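Local coordinates for protein inulin fructotransferase (Bacillus sp. snu-7, PDB 2INV) that probably cleaves inulin by intramolecular fructosyl transfer, releasing a di-fructose anhydride, and folds as a right-handed parallel beta-helix in a three-chain assembly, at residues D132-G137 against G191-R196; Q123-K128 against I138-F143; D44-Q49 against V74-Y79; N223-G226 against V232-L235. All coordinates share one frame; numbering follows the deposited sequence.

Contact 1. Residues D132-G137 against G191-R196; sequences DPRLSG and GADALR. With FRU (beta-D-fructofuranose), chain E.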
loop_
_atom_site.group_PDB
_atom_site.type_symbol
_atom_site.label_atom_id
_atom_site.label_comp_id
_atom_site.label_asym_id
_atom_site.label_seq_id
_atom_site.Cartn_x
_atom_site.Cartn_y
_atom_site.Cartn_z
ATOM N N ASP A 132 -2.838 -20.044 27.256
ATOM C CA ASP A 132 -1.925 -20.007 26.162
ATOM C C ASP A 132 -2.585 -20.615 24.960
ATOM O O ASP A 132 -3.514 -21.411 25.092
ATOM C CB ASP A 132 -0.630 -20.691 26.569
ATOM C CG ASP A 132 0.115 -19.872 27.584
ATOM O OD1 ASP A 132 0.048 -18.634 27.457
ATOM O OD2 ASP A 132 0.765 -20.434 28.480
ATOM N N PRO A 133 -2.206 -20.170 23.773
ATOM C CA PRO A 133 -1.730 -19.622 22.508
ATOM C C PRO A 133 -2.227 -18.206 22.470
ATOM O O PRO A 133 -3.318 -17.914 22.973
ATOM C CB PRO A 133 -2.472 -20.480 21.519
ATOM C CG PRO A 133 -2.208 -21.810 22.100
ATOM C CD PRO A 133 -2.229 -21.631 23.600
ATOM N N ARG A 134 -1.421 -17.291 21.944
ATOM C CA ARG A 134 -1.912 -15.935 21.881
ATOM C C ARG A 134 -2.892 -16.023 20.756
ATOM O O ARG A 134 -2.770 -16.872 19.868
ATOM C CB ARG A 134 -0.857 -14.939 21.456
ATOM C CG ARG A 134 0.323 -14.789 22.354
ATOM C CD ARG A 134 1.304 -13.889 21.629
ATOM N NE ARG A 134 1.969 -14.591 20.533
ATOM C CZ ARG A 134 2.794 -14.015 19.671
ATOM N NH1 ARG A 134 3.053 -12.726 19.762
ATOM N NH2 ARG A 134 3.376 -14.741 18.737
ATOM N N LEU A 135 -3.855 -15.120 20.782
ATOM C CA LEU A 135 -4.860 -15.069 19.750
ATOM C C LEU A 135 -4.180 -14.738 18.444
ATOM O O LEU A 135 -3.319 -13.856 18.380
ATOM C CB LEU A 135 -5.898 -14.019 20.096
ATOM C CG LEU A 135 -6.798 -14.641 21.150
ATOM C CD1 LEU A 135 -7.607 -13.574 21.847
ATOM C CD2 LEU A 135 -7.681 -15.674 20.470
ATOM N N SER A 136 -4.583 -15.442 17.397
ATOM C CA SER A 136 -3.979 -15.236 16.106
ATOM C C SER A 136 -4.970 -15.229 14.961
ATOM O O SER A 136 -6.050 -15.795 15.044
ATOM C CB SER A 136 -2.916 -16.314 15.878
ATOM O OG SER A 136 -2.119 -16.014 14.746
ATOM N N GLY A 137 -4.558 -14.574 13.884
ATOM C CA GLY A 137 -5.352 -14.483 12.671
ATOM C C GLY A 137 -6.720 -13.829 12.695
ATOM O O GLY A 137 -7.526 -14.065 11.794
ATOM N N GLY A 191 0.173 -5.093 22.658
ATOM C CA GLY A 191 0.981 -6.268 22.373
ATOM C C GLY A 191 0.763 -6.858 20.995
ATOM O O GLY A 191 0.607 -8.069 20.841
ATOM N N ALA A 192 0.750 -5.990 19.991
ATOM C CA ALA A 192 0.551 -6.406 18.606
ATOM C C ALA A 192 1.856 -6.930 18.019
ATOM O O ALA A 192 2.935 -6.405 18.284
ATOM C CB ALA A 192 0.035 -5.241 17.782
ATOM N N ASP A 193 1.735 -7.980 17.220
ATOM C CA ASP A 193 2.861 -8.644 16.590
ATOM C C ASP A 193 2.424 -9.036 15.174
ATOM O O ASP A 193 1.471 -9.794 15.004
ATOM C CB ASP A 193 3.223 -9.855 17.464
ATOM C CG ASP A 193 4.373 -10.674 16.914
ATOM O OD1 ASP A 193 5.133 -10.174 16.050
ATOM O OD2 ASP A 193 4.529 -11.835 17.364
ATOM N N ALA A 194 3.111 -8.487 14.171
ATOM C CA ALA A 194 2.804 -8.741 12.762
ATOM C C ALA A 194 1.395 -8.261 12.444
ATOM O O ALA A 194 0.704 -8.835 11.596
ATOM C CB ALA A 194 2.933 -10.222 12.447
ATOM N N LEU A 195 0.982 -7.208 13.142
ATOM C CA LEU A 195 -0.335 -6.628 12.956
ATOM C C LEU A 195 -0.397 -5.818 11.684
ATOM O O LEU A 195 0.593 -5.232 11.239
ATOM C CB LEU A 195 -0.702 -5.701 14.118
ATOM C CG LEU A 195 -1.903 -4.776 13.846
ATOM C CD1 LEU A 195 -3.186 -5.587 13.835
ATOM C CD2 LEU A 195 -1.967 -3.691 14.902
ATOM N N ARG A 196 -1.580 -5.793 11.095
ATOM C CA ARG A 196 -1.762 -5.015 9.904
ATOM C C ARG A 196 -3.013 -4.186 9.980
ATOM O O ARG A 196 -4.122 -4.695 10.181
ATOM C CB ARG A 196 -1.816 -5.892 8.679
ATOM C CG ARG A 196 -0.517 -5.874 7.921
ATOM C CD ARG A 196 -0.624 -6.822 6.794
ATOM N NE ARG A 196 -0.918 -8.150 7.304
ATOM C CZ ARG A 196 -1.487 -9.105 6.580
ATOM N NH1 ARG A 196 -1.829 -8.870 5.316
ATOM N NH2 ARG A 196 -1.704 -10.297 7.113
HETATM C C1 FRU E . 9.338 -15.424 16.534
HETATM C C2 FRU E . 9.263 -13.940 17.095
HETATM C C3 FRU E . 7.978 -13.170 16.677
HETATM C C4 FRU E . 8.423 -11.700 16.502
HETATM C C5 FRU E . 9.863 -11.863 16.111
HETATM C C6 FRU E . 10.803 -11.199 16.996
HETATM O O1 FRU E . 9.021 -15.393 15.454
HETATM O O2 FRU E . 9.582 -14.025 18.469
HETATM O O3 FRU E . 6.639 -13.249 17.098
HETATM O O4 FRU E . 7.615 -10.989 15.582
HETATM O O5 FRU E . 10.228 -13.273 16.303
HETATM O O6 FRU E . 11.935 -10.703 16.929
HETATM O O HOH W 1 2.408 -10.244 20.818
#
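Asp193 OD2 is held by the sugar and by an arginine: it accepts a hydrogen bond from O3 of the bound fructose at 2.6 Å and one from Arg134 NH1 at 3.0 Å, the latter part of a salt bridge. The arginine bond is fairly straight, with 159° at the hydrogen, and it uses the anti lone pair of OD2, the one turned away from OD1. OD2 lies at the edge of the guanidinium, close to its plane, and the weaker bond from Arg134 NH2 to the same oxygen measures 3.4 Å. The carboxylate is turned 34° from the guanidinium. With Asp193 CG anti to the backbone N (chi1 179°), OD1 also reaches the sugar and takes the O4 hydroxyl at 2.7 Å. A water bridges Arg134 NH1 and Gly191 O, giving NH1 a second acceptor. Asp171 brings a like charge near Asp193 OD2 and forms a long, weak ion pair with Arg134 NH2. With Gln216, Arg134 and Asp193 make up a glycan pocket on the beta-helix, next to a second subunit. Two neighbouring sugar hydroxyls thus share one carboxylate, whose orientation the arginine helps to fix, consistent with a bidentate recognition of fructose.

Contact 2. Residues Q123-K128 against I138-F143; sequences QAFLVK and IVFRDF. With 2PO (phosphonate), chain G.
Phe125 meets Phe140 and Phe143 in an aromatic cluster inside the right-handed parallel beta-helix, where strands 123-127 and 135-146 face one another across the core. Its CB lies against CE1 and CZ of Phe140. One step further, Phe125 CG is 3.9 Å from Phe140 CE1, and CD2 is near the same carbon. Phe140 thus turns an edge toward the face of Phe125 in an offset edge-to-face pair, with the ring planes at 68°. Toward the tip, Phe125 CE1 comes to 4.1 Å from Phe143 CZ, and Phe143 presents its edge in a second offset edge-to-face pair with planes at 62°. With CG between the backbone N and the carbonyl carbon (chi1 74°), the Phe143 ring is swung inward to meet Phe125 from the opposite direction. Ile82 and Met178 on neighbouring strands continue the apolar layer. On the outer side of strand 135-146, Arg141 NE makes a salt bridge to Asp142 OD2 at 3.1 Å, and O1P of the phosphonate stands over one face of the Arg141 guanidinium; Arg141 of the second and third subunits packs close by. Beyond the rings, Val127 CG2 lies in the plane of Phe140, at its edge, 3.8 Å from CZ, while Val127 CG1 and Ile138 CD1 meet tip to tip at 3.5 Å.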
loop_
_atom_site.group_PDB
_atom_site.type_symbol
_atom_site.label_atom_id
_atom_site.label_comp_id
_atom_site.label_asym_id
_atom_site.label_seq_id
_atom_site.Cartn_x
_atom_site.Cartn_y
_atom_site.Cartn_z
ATOM N N GLN A 123 -16.017 -0.825 24.975
ATOM C CA GLN A 123 -15.711 -1.398 23.674
ATOM C C GLN A 123 -16.803 -2.211 22.987
ATOM O O GLN A 123 -17.394 -3.113 23.584
ATOM C CB GLN A 123 -14.446 -2.243 23.810
ATOM C CG GLN A 123 -13.385 -1.591 24.696
ATOM C CD GLN A 123 -13.413 -2.086 26.136
ATOM O OE1 GLN A 123 -14.474 -2.393 26.689
ATOM N NE2 GLN A 123 -12.240 -2.147 26.756
ATOM N N ALA A 124 -17.050 -1.899 21.716
ATOM C CA ALA A 124 -18.050 -2.621 20.936
ATOM C C ALA A 124 -17.502 -4.029 20.809
ATOM O O ALA A 124 -18.215 -5.015 20.999
ATOM C CB ALA A 124 -18.210 -1.987 19.553
ATOM N N PHE A 125 -16.214 -4.103 20.495
ATOM C CA PHE A 125 -15.527 -5.371 20.359
ATOM C C PHE A 125 -14.296 -5.390 21.247
ATOM O O PHE A 125 -13.432 -4.512 21.161
ATOM C CB PHE A 125 -15.128 -5.617 18.900
ATOM C CG PHE A 125 -16.302 -5.810 17.986
ATOM C CD1 PHE A 125 -16.888 -4.731 17.334
ATOM C CD2 PHE A 125 -16.862 -7.074 17.820
ATOM C CE1 PHE A 125 -18.015 -4.912 16.533
ATOM C CE2 PHE A 125 -17.981 -7.261 17.030
ATOM C CZ PHE A 125 -18.561 -6.171 16.381
ATOM N N LEU A 126 -14.231 -6.394 22.113
ATOM C CA LEU A 126 -13.101 -6.550 23.008
ATOM C C LEU A 126 -12.532 -7.932 22.778
ATOM O O LEU A 126 -13.148 -8.949 23.117
ATOM C CB LEU A 126 -13.527 -6.385 24.462
ATOM C CG LEU A 126 -12.409 -6.511 25.502
ATOM C CD1 LEU A 126 -11.284 -5.524 25.205
ATOM C CD2 LEU A 126 -12.991 -6.258 26.879
ATOM N N VAL A 127 -11.354 -7.943 22.169
ATOM C CA VAL A 127 -10.653 -9.163 21.837
ATOM C C VAL A 127 -9.684 -9.505 22.954
ATOM O O VAL A 127 -8.757 -8.745 23.243
ATOM C CB VAL A 127 -9.878 -8.966 20.531
ATOM C CG1 VAL A 127 -9.284 -10.274 20.065
ATOM C CG2 VAL A 127 -10.802 -8.373 19.480
ATOM N N LYS A 128 -9.896 -10.647 23.592
ATOM C CA LYS A 128 -9.011 -11.044 24.668
ATOM C C LYS A 128 -9.217 -12.484 25.059
ATOM O O LYS A 128 -10.305 -13.038 24.945
ATOM C CB LYS A 128 -9.223 -10.154 25.893
ATOM C CG LYS A 128 -10.634 -10.234 26.469
ATOM C CD LYS A 128 -10.751 -9.348 27.710
ATOM C CE LYS A 128 -12.134 -9.490 28.327
ATOM N NZ LYS A 128 -12.240 -8.772 29.626
ATOM N N ILE A 138 -7.014 -13.009 13.699
ATOM C CA ILE A 138 -8.326 -12.363 13.733
ATOM C C ILE A 138 -8.383 -11.217 12.731
ATOM O O ILE A 138 -7.468 -10.395 12.649
ATOM C CB ILE A 138 -8.682 -11.865 15.140
ATOM C CG1 ILE A 138 -8.771 -13.074 16.084
ATOM C CG2 ILE A 138 -10.014 -11.128 15.108
ATOM C CD1 ILE A 138 -9.080 -12.730 17.511
ATOM N N VAL A 139 -9.473 -11.187 11.971
ATOM C CA VAL A 139 -9.683 -10.198 10.929
ATOM C C VAL A 139 -10.989 -9.409 11.094
ATOM O O VAL A 139 -12.062 -10.002 11.246
ATOM C CB VAL A 139 -9.681 -10.897 9.544
ATOM C CG1 VAL A 139 -9.832 -9.865 8.444
ATOM C CG2 VAL A 139 -8.404 -11.695 9.378
ATOM N N PHE A 140 -10.888 -8.079 11.059
ATOM C CA PHE A 140 -12.043 -7.186 11.168
ATOM C C PHE A 140 -12.062 -6.414 9.863
ATOM O O PHE A 140 -11.142 -5.634 9.609
ATOM C CB PHE A 140 -11.853 -6.181 12.300
ATOM C CG PHE A 140 -12.163 -6.719 13.664
ATOM C CD1 PHE A 140 -13.470 -6.779 14.139
ATOM C CD2 PHE A 140 -11.132 -7.139 14.491
ATOM C CE1 PHE A 140 -13.734 -7.244 15.419
ATOM C CE2 PHE A 140 -11.388 -7.607 15.771
ATOM C CZ PHE A 140 -12.698 -7.657 16.236
ATOM N N ARG A 141 -13.086 -6.591 9.037
ATOM C CA ARG A 141 -13.062 -5.861 7.788
ATOM C C ARG A 141 -14.368 -5.451 7.141
ATOM O O ARG A 141 -15.423 -6.054 7.325
ATOM C CB ARG A 141 -12.249 -6.643 6.764
ATOM C CG ARG A 141 -12.945 -7.883 6.275
ATOM C CD ARG A 141 -12.041 -8.711 5.397
ATOM N NE ARG A 141 -11.659 -7.992 4.187
ATOM C CZ ARG A 141 -10.828 -8.480 3.272
ATOM N NH1 ARG A 141 -10.295 -9.686 3.434
ATOM N NH2 ARG A 141 -10.532 -7.767 2.193
ATOM N N ASP A 142 -14.238 -4.394 6.356
ATOM C CA ASP A 142 -15.308 -3.817 5.576
ATOM C C ASP A 142 -16.644 -3.527 6.245
ATOM O O ASP A 142 -17.694 -3.803 5.676
ATOM C CB ASP A 142 -15.512 -4.675 4.329
ATOM C CG ASP A 142 -14.206 -4.921 3.582
ATOM O OD1 ASP A 142 -13.494 -3.942 3.268
ATOM O OD2 ASP A 142 -13.884 -6.095 3.308
ATOM N N PHE A 143 -16.617 -2.979 7.456
ATOM C CA PHE A 143 -17.861 -2.585 8.110
ATOM C C PHE A 143 -17.679 -1.266 8.858
ATOM O O PHE A 143 -16.572 -0.736 8.934
ATOM C CB PHE A 143 -18.467 -3.717 8.978
ATOM C CG PHE A 143 -17.761 -3.989 10.267
ATOM C CD1 PHE A 143 -18.108 -3.291 11.425
ATOM C CD2 PHE A 143 -16.821 -5.013 10.354
ATOM C CE1 PHE A 143 -17.526 -3.624 12.661
ATOM C CE2 PHE A 143 -16.242 -5.345 11.573
ATOM C CZ PHE A 143 -16.599 -4.652 12.722
HETATM P P 2PO G . -13.218 -9.053 -0.175
HETATM O O1P 2PO G . -13.012 -10.234 0.849
HETATM O O2P 2PO G . -14.424 -8.171 0.367
HETATM O O3P 2PO G . -13.288 -9.423 -1.619
#

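Contact 3. Residues D44-Q49 against V74-Y79; sequences DIKQRQ and VVDVSY
The carboxylate of Asp76 receives Lys46 NZ on the syn lone pair of OD2, on the flank nearer OD1, in a salt bridge of 2.8 Å; OD1 is further off, 3.5 Å from NZ. This bond joins the last turn of helix 30-48, which packs at the N-terminal end of the parallel beta-helix, to the loop that follows strand 73-75. The guanidinium of Arg48 likewise has a carboxylate at its edge, NE bonding Asp44 OD2 at 3.0 Å within the helix. That bond is in the guanidinium plane but 46° above the plane of the acid. Lys46 crosses Asp76 at about a right angle; a bend at chi3 (-93°) lays CD and CE alongside the two carboxylate oxygens and brings NZ to OD2. Lys46 is exposed, whereas Asp76 is only partly so. Tyr15 OH braces the intrahelical pair, bonding both Asp44 OD2 and Arg48 NH2, while Asp76 also touches Ile42 one turn earlier on the helix. The helix ends at Arg48, though Gln49 N still bonds Ile45 O at 2.7 Å. Beneath the salt bridge the buried side chains meet loosely, with Ile45 CG2 4.5 Å from Val77 CG2.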
loop_
_atom_site.group_PDB
_atom_site.type_symbol
_atom_site.label_atom_id
_atom_site.label_comp_id
_atom_site.label_asym_id
_atom_site.label_seq_id
_atom_site.Cartn_x
_atom_site.Cartn_y
_atom_site.Cartn_z
ATOM N N ASP A 44 -21.765 -20.250 19.772
ATOM C CA ASP A 44 -22.058 -21.438 18.975
ATOM C C ASP A 44 -20.784 -21.997 18.358
ATOM O O ASP A 44 -20.663 -23.204 18.157
ATOM C CB ASP A 44 -23.053 -21.131 17.854
ATOM C CG ASP A 44 -23.403 -22.370 17.038
ATOM O OD1 ASP A 44 -24.118 -23.256 17.560
ATOM O OD2 ASP A 44 -22.947 -22.464 15.877
ATOM N N ILE A 45 -19.839 -21.113 18.053
ATOM C CA ILE A 45 -18.572 -21.522 17.463
ATOM C C ILE A 45 -17.810 -22.338 18.499
ATOM O O ILE A 45 -17.280 -23.409 18.192
ATOM C CB ILE A 45 -17.727 -20.298 17.065
ATOM C CG1 ILE A 45 -18.445 -19.517 15.961
ATOM C CG2 ILE A 45 -16.342 -20.741 16.593
ATOM C CD1 ILE A 45 -17.755 -18.222 15.574
ATOM N N LYS A 46 -17.757 -21.825 19.727
ATOM C CA LYS A 46 -17.068 -22.510 20.816
ATOM C C LYS A 46 -17.818 -23.805 21.112
ATOM O O LYS A 46 -17.222 -24.811 21.488
ATOM C CB LYS A 46 -17.024 -21.629 22.066
ATOM C CG LYS A 46 -16.187 -20.368 21.883
ATOM C CD LYS A 46 -15.818 -19.721 23.223
ATOM C CE LYS A 46 -16.818 -18.668 23.636
ATOM N NZ LYS A 46 -16.399 -18.015 24.916
ATOM N N GLN A 47 -19.132 -23.765 20.919
ATOM C CA GLN A 47 -19.988 -24.917 21.131
ATOM C C GLN A 47 -19.432 -26.041 20.299
ATOM O O GLN A 47 -19.121 -27.132 20.780
ATOM C CB GLN A 47 -21.374 -24.623 20.589
ATOM C CG GLN A 47 -22.415 -25.607 21.008
ATOM C CD GLN A 47 -22.714 -25.476 22.462
ATOM O OE1 GLN A 47 -21.997 -26.016 23.312
ATOM N NE2 GLN A 47 -23.763 -24.714 22.776
ATOM N N ARG A 48 -19.323 -25.721 19.019
ATOM C CA ARG A 48 -18.878 -26.637 17.991
ATOM C C ARG A 48 -17.392 -26.984 17.925
ATOM O O ARG A 48 -17.045 -28.153 17.739
ATOM C CB ARG A 48 -19.376 -26.106 16.644
ATOM C CG ARG A 48 -20.901 -26.165 16.550
ATOM C CD ARG A 48 -21.467 -25.672 15.220
ATOM N NE ARG A 48 -20.929 -24.371 14.846
ATOM C CZ ARG A 48 -19.858 -24.207 14.078
ATOM N NH1 ARG A 48 -19.217 -25.267 13.598
ATOM N NH2 ARG A 48 -19.426 -22.987 13.788
ATOM N N GLN A 49 -16.509 -26.004 18.077
ATOM C CA GLN A 49 -15.080 -26.292 18.005
ATOM C C GLN A 49 -14.455 -26.385 19.395
ATOM O O GLN A 49 -13.929 -25.413 19.933
ATOM C CB GLN A 49 -14.396 -25.229 17.147
ATOM C CG GLN A 49 -15.154 -24.982 15.847
ATOM C CD GLN A 49 -14.555 -23.908 14.968
ATOM O OE1 GLN A 49 -15.068 -23.639 13.880
ATOM N NE2 GLN A 49 -13.456 -23.303 15.417
ATOM N N VAL A 74 -17.285 -9.902 23.166
ATOM C CA VAL A 74 -16.001 -10.404 23.613
ATOM C C VAL A 74 -15.558 -11.469 22.623
ATOM O O VAL A 74 -16.196 -12.509 22.472
ATOM C CB VAL A 74 -16.115 -10.982 25.033
ATOM C CG1 VAL A 74 -14.832 -11.675 25.427
ATOM C CG2 VAL A 74 -16.419 -9.849 26.011
ATOM N N VAL A 75 -14.472 -11.173 21.924
ATOM C CA VAL A 75 -13.925 -12.074 20.929
ATOM C C VAL A 75 -12.768 -12.847 21.514
ATOM O O VAL A 75 -11.711 -12.295 21.814
ATOM C CB VAL A 75 -13.460 -11.300 19.678
ATOM C CG1 VAL A 75 -12.876 -12.261 18.656
ATOM C CG2 VAL A 75 -14.634 -10.534 19.089
ATOM N N ASP A 76 -12.978 -14.146 21.671
ATOM C CA ASP A 76 -11.958 -15.008 22.234
ATOM C C ASP A 76 -11.662 -16.239 21.388
ATOM O O ASP A 76 -11.236 -17.259 21.907
ATOM C CB ASP A 76 -12.356 -15.415 23.655
ATOM C CG ASP A 76 -13.631 -16.224 23.687
ATOM O OD1 ASP A 76 -14.465 -16.083 22.762
ATOM O OD2 ASP A 76 -13.821 -16.994 24.649
ATOM N N VAL A 77 -11.914 -16.154 20.091
ATOM C CA VAL A 77 -11.578 -17.259 19.239
ATOM C C VAL A 77 -10.635 -16.771 18.166
ATOM O O VAL A 77 -10.808 -15.686 17.600
ATOM C CB VAL A 77 -12.819 -17.957 18.637
ATOM C CG1 VAL A 77 -13.698 -17.011 17.933
ATOM C CG2 VAL A 77 -12.349 -19.014 17.652
ATOM N N SER A 78 -9.611 -17.578 17.924
ATOM C CA SER A 78 -8.623 -17.265 16.933
ATOM C C SER A 78 -9.174 -17.460 15.545
ATOM O O SER A 78 -10.034 -18.316 15.310
ATOM C CB SER A 78 -7.392 -18.144 17.121
ATOM O OG SER A 78 -6.540 -17.614 18.128
ATOM N N TYR A 79 -8.659 -16.649 14.630
ATOM C CA TYR A 79 -9.047 -16.710 13.230
ATOM C C TYR A 79 -10.529 -16.354 13.013
ATOM O O TYR A 79 -11.188 -16.905 12.131
ATOM C CB TYR A 79 -8.743 -18.112 12.667
ATOM C CG TYR A 79 -7.515 -18.809 13.259
ATOM C CD1 TYR A 79 -6.219 -18.311 13.068
ATOM C CD2 TYR A 79 -7.652 -20.002 13.980
ATOM C CE1 TYR A 79 -5.096 -19.000 13.579
ATOM C CE2 TYR A 79 -6.540 -20.685 14.485
ATOM C CZ TYR A 79 -5.270 -20.179 14.282
ATOM O OH TYR A 79 -4.185 -20.870 14.786
#

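Contact 4. Residues N223-G226 against V232-L235; sequences NHMG and VTLL
The extended backbone of strand 224-226 faces a corner at Thr233 and Leu234, with the CA atoms of Gly226 and Thr233 6.3 Å apart and no hydrogen bond joining the two segments. Side chains make the contact. Met225, modelled as selenomethionine, and Thr233 cross obliquely, and Met225 CB lies 3.4 Å from Thr233 CG2, tighter than usual for two carbons. The methyl is turned to this place because CG2 is anti to the backbone N of Thr233 (chi1, measured to OG1, -54°). The same torsion leaves OG1 beside the backbone N and anti to the carbonyl carbon, where the hydroxyl bonds to Ser255 O, so the threonine offers its apolar branch to Met225 and satisfies its polar one on a different partner. Further along Met225, the selenium passes the same residue, 4.0 Å from Thr233 CG2 and 3.9 Å from Thr233 O, and it also lies 4.5 Å from Leu234 CB. These residues are buried near the centre of the chain, in the interior of the right-handed parallel beta-helix, where the chain turns from one face of a coil to the next. Met225 also packs on Val209, Ile202 and Leu249 of adjacent strands, and Leu234 shares Val209 with it. The backbone of Met225 pairs with Phe250, a residue of a glycan pocket, and Gly226 is itself about 4 Å from a bound fructose. Closest to the glycine, Thr233 CG2 is 4.5 Å from Gly226 N.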
loop_
_atom_site.group_PDB
_atom_site.type_symbol
_atom_site.label_atom_id
_atom_site.label_comp_id
_atom_site.label_asym_id
_atom_site.label_seq_id
_atom_site.Cartn_x
_atom_site.Cartn_y
_atom_site.Cartn_z
ATOM N N ASN A 223 -3.884 4.172 5.119
ATOM C CA ASN A 223 -5.025 4.639 5.901
ATOM C C ASN A 223 -5.280 6.149 5.846
ATOM O O ASN A 223 -4.366 6.941 5.608
ATOM C CB ASN A 223 -4.868 4.241 7.372
ATOM C CG ASN A 223 -4.622 2.755 7.559
ATOM O OD1 ASN A 223 -5.677 1.960 7.426
ATOM N ND2 ASN A 223 -3.495 2.325 7.816
ATOM N N HIS A 224 -6.542 6.518 6.081
ATOM C CA HIS A 224 -7.026 7.906 6.113
ATOM C C HIS A 224 -7.342 8.209 7.586
ATOM O O HIS A 224 -8.272 7.614 8.131
ATOM C CB HIS A 224 -8.346 8.031 5.339
ATOM C CG HIS A 224 -8.203 8.317 3.872
ATOM N ND1 HIS A 224 -7.694 9.502 3.383
ATOM C CD2 HIS A 224 -8.590 7.606 2.782
ATOM C CE1 HIS A 224 -7.777 9.511 2.063
ATOM N NE2 HIS A 224 -8.318 8.373 1.674
HETATM N N MSE A 225 -6.611 9.104 8.250
HETATM C CA MSE A 225 -6.919 9.378 9.672
HETATM C C MSE A 225 -7.044 10.843 10.098
HETATM O O MSE A 225 -6.276 11.715 9.671
HETATM C CB MSE A 225 -5.880 8.745 10.607
HETATM C CG MSE A 225 -5.795 7.229 10.519
HETATM SE SE MSE A 225 -4.524 6.570 11.808
HETATM C CE MSE A 225 -3.641 5.269 10.723
ATOM N N GLY A 226 -8.000 11.075 10.992
ATOM C CA GLY A 226 -8.259 12.389 11.556
ATOM C C GLY A 226 -8.770 12.151 12.968
ATOM O O GLY A 226 -9.815 11.525 13.157
ATOM N N VAL A 232 -4.905 11.054 20.034
ATOM C CA VAL A 232 -3.800 10.777 19.150
ATOM C C VAL A 232 -4.355 10.229 17.850
ATOM O O VAL A 232 -5.460 9.669 17.822
ATOM C CB VAL A 232 -2.861 9.745 19.772
ATOM C CG1 VAL A 232 -2.245 10.316 21.046
ATOM C CG2 VAL A 232 -3.621 8.465 20.089
ATOM N N THR A 233 -3.594 10.393 16.776
ATOM C CA THR A 233 -4.029 9.885 15.503
ATOM C C THR A 233 -3.415 8.488 15.488
ATOM O O THR A 233 -4.127 7.491 15.626
ATOM C CB THR A 233 -3.513 10.778 14.379
ATOM O OG1 THR A 233 -3.914 12.130 14.638
ATOM C CG2 THR A 233 -4.090 10.350 13.037
ATOM N N LEU A 234 -2.094 8.408 15.356
ATOM C CA LEU A 234 -1.423 7.113 15.394
ATOM C C LEU A 234 -0.467 7.162 16.578
ATOM O O LEU A 234 0.389 8.048 16.671
ATOM C CB LEU A 234 -0.634 6.844 14.118
ATOM C CG LEU A 234 0.218 5.568 14.177
ATOM C CD1 LEU A 234 -0.665 4.343 14.364
ATOM C CD2 LEU A 234 1.031 5.451 12.901
ATOM N N LEU A 235 -0.636 6.222 17.497
ATOM C CA LEU A 235 0.191 6.151 18.690
ATOM C C LEU A 235 0.851 4.781 18.791
ATOM O O LEU A 235 0.203 3.755 18.569
ATOM C CB LEU A 235 -0.685 6.417 19.914
ATOM C CG LEU A 235 -0.172 6.051 21.307
ATOM C CD1 LEU A 235 1.096 6.817 21.641
ATOM C CD2 LEU A 235 -1.265 6.359 22.317
#

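Overall arrangement
From the N terminus, contact 3 closes first, joining the end of helix 30-48 to the loop after strand 73-75 across 24 residues. Contacts 2 and 1 follow and cross along the chain, since residues 132-137 fall between the two segments of contact 2; contact 2 spans nine residues and contact 1 fifty-three, and both use strand 135-146. Contacts 1, 2 and 3 touch one another: Leu135 packs on Val127 and Lys128, Val75 pairs with Leu126 and Lys128, and Ser136 with Tyr79, tying neighbouring strands into successive beta-helix coils. Contact 4, a short loop of five residues, closes last and stands apart, its nearest atoms about 7 Å from contact 1 and about 19 Å from contact 3.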